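PDB 6FTH: extracellular solute-binding protein, family 1 from Bifidobacterium longum subsp. infantis, which probably binds human milk oligosaccharides outside the cell and delivers them to an ABC transporter for uptake. Local coordinates for residues W173-E177 / Q253-Y257; Q118-K123 / W412-G416. One frame throughout, in Å; residues are numbered along the deposited sequence.

Contact 1 of 2, residues W173-E177 / Q253-Y257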
loop_
_atom_site.group_PDB
_atom_site.type_symbol
_atom_site.label_atom_id
_atom_site.label_comp_id
_atom_site.label_asym_id
_atom_site.label_seq_id
_atom_site.Cartn_x
_atom_site.Cartn_y
_atom_site.Cartn_z
ATOM N N TRP A 173 -22.687 -11.843 5.810
ATOM C CA TRP A 173 -22.721 -12.219 4.397
ATOM C C TRP A 173 -24.149 -12.388 3.873
ATOM O O TRP A 173 -24.437 -12.019 2.723
ATOM C CB TRP A 173 -21.914 -13.490 4.138
ATOM C CG TRP A 173 -20.418 -13.282 4.101
ATOM C CD1 TRP A 173 -19.728 -12.118 4.302
ATOM C CD2 TRP A 173 -19.434 -14.288 3.837
ATOM N NE1 TRP A 173 -18.371 -12.342 4.197
ATOM C CE2 TRP A 173 -18.168 -13.662 3.889
ATOM C CE3 TRP A 173 -19.505 -15.649 3.552
ATOM C CZ2 TRP A 173 -16.976 -14.367 3.683
ATOM C CZ3 TRP A 173 -18.329 -16.342 3.333
ATOM C CH2 TRP A 173 -17.086 -15.709 3.415
ATOM N N ASP A 174 -25.058 -12.937 4.687
ATOM C CA ASP A 174 -26.450 -13.089 4.227
ATOM C C ASP A 174 -27.114 -11.733 4.015
ATOM O O ASP A 174 -27.834 -11.531 3.027
ATOM C CB ASP A 174 -27.266 -13.887 5.240
ATOM C CG ASP A 174 -27.043 -15.400 5.148
ATOM O OD1 ASP A 174 -26.346 -15.872 4.227
ATOM O OD2 ASP A 174 -27.597 -16.117 6.015
ATOM N N GLU A 175 -26.926 -10.805 4.961
ATOM C CA GLU A 175 -27.482 -9.462 4.813
ATOM C C GLU A 175 -26.873 -8.757 3.612
ATOM O O GLU A 175 -27.573 -8.038 2.883
ATOM C CB GLU A 175 -27.230 -8.648 6.088
ATOM C CG GLU A 175 -28.112 -9.065 7.251
ATOM C CD GLU A 175 -27.795 -8.353 8.552
ATOM O OE1 GLU A 175 -26.931 -7.450 8.566
ATOM O OE2 GLU A 175 -28.440 -8.683 9.567
ATOM N N LEU A 176 -25.571 -8.970 3.363
ATOM C CA LEU A 176 -24.959 -8.372 2.181
ATOM C C LEU A 176 -25.584 -8.915 0.899
ATOM O O LEU A 176 -25.876 -8.146 -0.029
ATOM C CB LEU A 176 -23.444 -8.555 2.191
ATOM C CG LEU A 176 -22.689 -8.095 0.952
ATOM C CD1 LEU A 176 -22.862 -6.603 0.696
ATOM C CD2 LEU A 176 -21.216 -8.468 1.109
ATOM N N GLU A 177 -25.786 -10.234 0.822
ATOM C CA GLU A 177 -26.407 -10.809 -0.361
ATOM C C GLU A 177 -27.795 -10.213 -0.579
ATOM O O GLU A 177 -28.161 -9.854 -1.714
ATOM C CB GLU A 177 -26.462 -12.335 -0.231
ATOM C CG GLU A 177 -27.008 -12.996 -1.457
ATOM C CD GLU A 177 -27.125 -14.502 -1.330
ATOM O OE1 GLU A 177 -26.900 -15.055 -0.229
ATOM O OE2 GLU A 177 -27.438 -15.134 -2.358
ATOM N N GLN A 253 -14.320 -20.675 1.715
ATOM C CA GLN A 253 -15.639 -20.099 1.946
ATOM C C GLN A 253 -15.809 -18.761 1.236
ATOM O O GLN A 253 -16.893 -18.475 0.714
ATOM C CB GLN A 253 -15.904 -19.987 3.444
ATOM C CG GLN A 253 -16.044 -21.363 4.145
ATOM C CD GLN A 253 -16.890 -22.358 3.340
ATOM O OE1 GLN A 253 -17.981 -22.025 2.874
ATOM N NE2 GLN A 253 -16.367 -23.574 3.142
ATOM N N VAL A 254 -14.763 -17.929 1.221
ATOM C CA VAL A 254 -14.827 -16.674 0.473
ATOM C C VAL A 254 -15.082 -16.954 -1.000
ATOM O O VAL A 254 -15.911 -16.297 -1.648
ATOM C CB VAL A 254 -13.540 -15.863 0.661
ATOM C CG1 VAL A 254 -13.495 -14.711 -0.327
ATOM C CG2 VAL A 254 -13.456 -15.362 2.078
ATOM N N ILE A 255 -14.346 -17.920 -1.563
ATOM C CA ILE A 255 -14.520 -18.262 -2.971
ATOM C C ILE A 255 -15.946 -18.741 -3.245
ATOM O O ILE A 255 -16.578 -18.331 -4.235
ATOM C CB ILE A 255 -13.463 -19.299 -3.391
ATOM C CG1 ILE A 255 -12.079 -18.645 -3.451
ATOM C CG2 ILE A 255 -13.840 -19.878 -4.754
ATOM C CD1 ILE A 255 -10.923 -19.608 -3.576
ATOM N N LYS A 256 -16.488 -19.592 -2.375
ATOM C CA LYS A 256 -17.839 -20.101 -2.589
ATOM C C LYS A 256 -18.865 -18.973 -2.509
ATOM O O LYS A 256 -19.833 -18.957 -3.279
ATOM C CB LYS A 256 -18.147 -21.205 -1.588
ATOM C CG LYS A 256 -17.396 -22.501 -1.892
ATOM C CD LYS A 256 -17.797 -23.617 -0.934
ATOM C CE LYS A 256 -19.083 -24.294 -1.371
ATOM N NZ LYS A 256 -19.340 -25.529 -0.581
ATOM N N TYR A 257 -18.666 -18.026 -1.585
ATOM C CA TYR A 257 -19.580 -16.890 -1.471
ATOM C C TYR A 257 -19.548 -16.061 -2.736
ATOM O O TYR A 257 -20.605 -15.705 -3.282
ATOM C CB TYR A 257 -19.221 -16.052 -0.239
ATOM C CG TYR A 257 -20.125 -14.862 0.020
ATOM C CD1 TYR A 257 -21.451 -15.038 0.378
ATOM C CD2 TYR A 257 -19.635 -13.581 -0.055
ATOM C CE1 TYR A 257 -22.269 -13.955 0.625
ATOM C CE2 TYR A 257 -20.441 -12.498 0.200
ATOM C CZ TYR A 257 -21.743 -12.695 0.556
ATOM O OH TYR A 257 -22.545 -11.603 0.805
#
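The Y257 ring lies face to face on the indole of W173, the phenol centroid 4.2 Å from that of the five-membered ring and the planes 15° apart. The two residues also exchange CH-pi contacts: W173 CB sits over the phenol face, 3.6 Å from Y257 CE1, while Y257 CB stands over the indole's six-membered ring, 3.7 Å from W173 CZ3. L176 CD2 lies at the phenol edge, 3.4 Å from Y257 OH. The far corner of the indole reaches the other backbone, W173 CH2 lying 3.8 Å from V254 CA. Y257 turns its ring away from its own backbone N (chi1 -178°), which carries it across to helix 173-185. The short segments of this helix and of helix 249-263 run nearly parallel at 19° with axes 13.0 Å apart, a separation bridged by two large aromatic side chains, consistent with a type 2 periplasmic-binding-protein fold, whose lobes are sheets flanked by helices. Y257 OH donates to W173 O at 2.7 Å, slightly tilted from the carbonyl plane. That oxygen also accepts the first-turn helical bond from E177 N, so two donors grip it. W173 NE1 is satisfied by S219 OG, and E177 forms a salt bridge with K260.

Contact 2 of 2, residues Q118-K123 / W412-G416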
loop_
_atom_site.group_PDB
_atom_site.type_symbol
_atom_site.label_atom_id
_atom_site.label_comp_id
_atom_site.label_asym_id
_atom_site.label_seq_id
_atom_site.Cartn_x
_atom_site.Cartn_y
_atom_site.Cartn_z
ATOM N N GLN A 118 16.010 11.420 14.924
ATOM C CA GLN A 118 14.775 11.903 15.527
ATOM C C GLN A 118 13.568 11.197 14.921
ATOM O O GLN A 118 12.631 10.810 15.635
ATOM C CB GLN A 118 14.676 13.418 15.346
ATOM C CG GLN A 118 13.533 14.031 16.067
ATOM C CD GLN A 118 13.742 14.026 17.557
ATOM O OE1 GLN A 118 14.882 14.012 18.028
ATOM N NE2 GLN A 118 12.656 14.024 18.305
ATOM N N PHE A 119 13.583 11.012 13.597
ATOM C CA PHE A 119 12.555 10.211 12.938
ATOM C C PHE A 119 12.418 8.857 13.632
ATOM O O PHE A 119 11.318 8.457 14.029
ATOM C CB PHE A 119 12.959 10.082 11.456
ATOM C CG PHE A 119 12.051 9.222 10.576
ATOM C CD1 PHE A 119 10.755 8.883 10.912
ATOM C CD2 PHE A 119 12.565 8.746 9.374
ATOM C CE1 PHE A 119 9.981 8.096 10.068
ATOM C CE2 PHE A 119 11.788 7.979 8.518
ATOM C CZ PHE A 119 10.501 7.652 8.872
ATOM N N PHE A 120 13.541 8.170 13.825
ATOM C CA PHE A 120 13.519 6.835 14.409
ATOM C C PHE A 120 13.127 6.849 15.880
ATOM O O PHE A 120 12.527 5.880 16.351
ATOM C CB PHE A 120 14.889 6.171 14.235
ATOM C CG PHE A 120 15.239 5.830 12.810
ATOM C CD1 PHE A 120 14.298 5.908 11.771
ATOM C CD2 PHE A 120 16.517 5.399 12.504
ATOM C CE1 PHE A 120 14.643 5.551 10.472
ATOM C CE2 PHE A 120 16.859 5.040 11.208
ATOM C CZ PHE A 120 15.928 5.134 10.192
ATOM N N LYS A 121 13.467 7.914 16.613
ATOM C CA LYS A 121 13.021 8.044 18.000
ATOM C C LYS A 121 11.506 8.146 18.077
ATOM O O LYS A 121 10.864 7.475 18.895
ATOM C CB LYS A 121 13.631 9.287 18.649
ATOM C CG LYS A 121 13.171 9.503 20.123
ATOM C CD LYS A 121 13.804 10.741 20.755
ATOM C CE LYS A 121 13.554 10.813 22.277
ATOM N NZ LYS A 121 12.110 10.737 22.619
ATOM N N GLU A 122 10.915 9.013 17.237
ATOM C CA GLU A 122 9.478 9.228 17.264
ATOM C C GLU A 122 8.704 8.096 16.608
ATOM O O GLU A 122 7.558 7.837 16.991
ATOM C CB GLU A 122 9.145 10.570 16.594
ATOM C CG GLU A 122 9.816 11.783 17.274
ATOM C CD GLU A 122 9.263 13.161 16.857
ATOM O OE1 GLU A 122 8.100 13.247 16.401
ATOM O OE2 GLU A 122 10.002 14.163 17.001
ATOM N N LYS A 123 9.296 7.424 15.611
ATOM C CA LYS A 123 8.639 6.355 14.859
ATOM C C LYS A 123 9.550 5.130 14.779
ATOM O O LYS A 123 10.068 4.790 13.708
ATOM C CB LYS A 123 8.263 6.866 13.469
ATOM C CG LYS A 123 7.288 8.051 13.558
ATOM C CD LYS A 123 6.867 8.597 12.208
ATOM C CE LYS A 123 5.834 9.712 12.388
ATOM N NZ LYS A 123 4.524 9.171 12.816
ATOM N N TRP A 412 10.256 12.646 6.309
ATOM C CA TRP A 412 9.252 12.240 7.274
ATOM C C TRP A 412 8.460 13.442 7.753
ATOM O O TRP A 412 9.018 14.537 7.900
ATOM C CB TRP A 412 9.834 11.467 8.469
ATOM C CG TRP A 412 10.659 12.264 9.451
ATOM C CD1 TRP A 412 11.835 12.916 9.209
ATOM C CD2 TRP A 412 10.383 12.434 10.851
ATOM N NE1 TRP A 412 12.289 13.512 10.370
ATOM C CE2 TRP A 412 11.416 13.219 11.386
ATOM C CE3 TRP A 412 9.358 11.992 11.697
ATOM C CZ2 TRP A 412 11.468 13.556 12.729
ATOM C CZ3 TRP A 412 9.399 12.345 13.029
ATOM C CH2 TRP A 412 10.452 13.119 13.530
ATOM N N ILE A 413 7.171 13.222 7.979
ATOM C CA ILE A 413 6.271 14.235 8.539
ATOM C C ILE A 413 6.087 13.911 10.011
ATOM O O ILE A 413 5.386 12.928 10.344
ATOM C CB ILE A 413 4.921 14.288 7.805
ATOM C CG1 ILE A 413 5.080 14.461 6.285
ATOM C CG2 ILE A 413 4.061 15.412 8.386
ATOM C CD1 ILE A 413 5.799 15.706 5.832
ATOM N N PRO A 414 6.693 14.669 10.938
ATOM C CA PRO A 414 6.535 14.378 12.373
ATOM C C PRO A 414 5.100 14.599 12.830
ATOM O O PRO A 414 4.366 15.429 12.288
ATOM C CB PRO A 414 7.479 15.384 13.046
ATOM C CG PRO A 414 8.460 15.802 11.972
ATOM C CD PRO A 414 7.632 15.786 10.709
ATOM N N ASP A 415 4.707 13.869 13.886
ATOM C CA ASP A 415 3.351 14.015 14.423
ATOM C C ASP A 415 3.068 15.430 14.957
ATOM O O ASP A 415 1.896 15.856 14.993
ATOM C CB ASP A 415 3.123 13.009 15.537
ATOM C CG ASP A 415 2.924 11.595 15.053
ATOM O OD1 ASP A 415 3.028 11.303 13.824
ATOM O OD2 ASP A 415 2.671 10.725 15.929
ATOM N N GLY A 416 4.111 16.169 15.358
ATOM C CA GLY A 416 3.933 17.549 15.810
ATOM C C GLY A 416 3.616 18.555 14.707
ATOM O O GLY A 416 3.270 19.702 15.021
HETATM O O HOH W 1 6.334 11.891 15.071
HETATM O O HOH W 2 6.641 15.528 16.429
#
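W412 lays its indole against the helix backbone at F119, and one of its faces takes F119 CA, CB and ring together. F119 CA sits over the six-membered ring, 8° off its normal, a CH-pi contact, with CZ2 of W412 only 3.4 Å from F119 N. The F119 ring forms an offset stack with the five-membered ring, planes 18° apart. The side chains run antiparallel to one another, each placing its CB on the other's ring. P414 CG covers the opposite indole face, toward its rim, so W412 is sandwiched between F119 and P414 where the end of helix 114-122 meets a loop. E122 closes the edge: its carboxylate stands nearly upright to the indole, CD 3.5 Å from W412 CH2. Q118 NE2 holds that group with an almost straight 3.0 Å bond to the anti lone pair of E122 OE2, while E122 OE1 takes hydrogens from two waters that accept from D415 N and G416 N. K123, where the chain leaves helical geometry, runs extended until it bends at chi4 (-72°) and brings NZ to D415 OD1, a 2.8 Å salt bridge in which NZ approaches OD1 from above the carboxylate plane. E335 is a second acidic partner of K123. Strand 140-143 lies alongside, S143 bonding the backbone of I413 and P141 touching F119, while A126 of helix 124-130 also packs on F119.

Overall arrangement
Contacts 1 and 2 lie on opposite sides of the chain's centre, their own centres about 42 Å apart and their nearest atoms about 32 Å apart, and they share no helix or strand. Both segments of contact 1 fall within the chain between the two segments of contact 2. Each is built on a tryptophan stacked with another aromatic residue, yet the settings differ. Contact 1 joins two helices, and five of the six touching residues are buried, Q253 being partly exposed; its one crossing hydrogen bond runs from a phenol to a backbone carbonyl. Contact 2 joins a helix end to a loop, and its buried aromatic centre gives way to exposed Q118, E122 and D415, where waters bridge the segments; the salt bridge links buried K123 to D415.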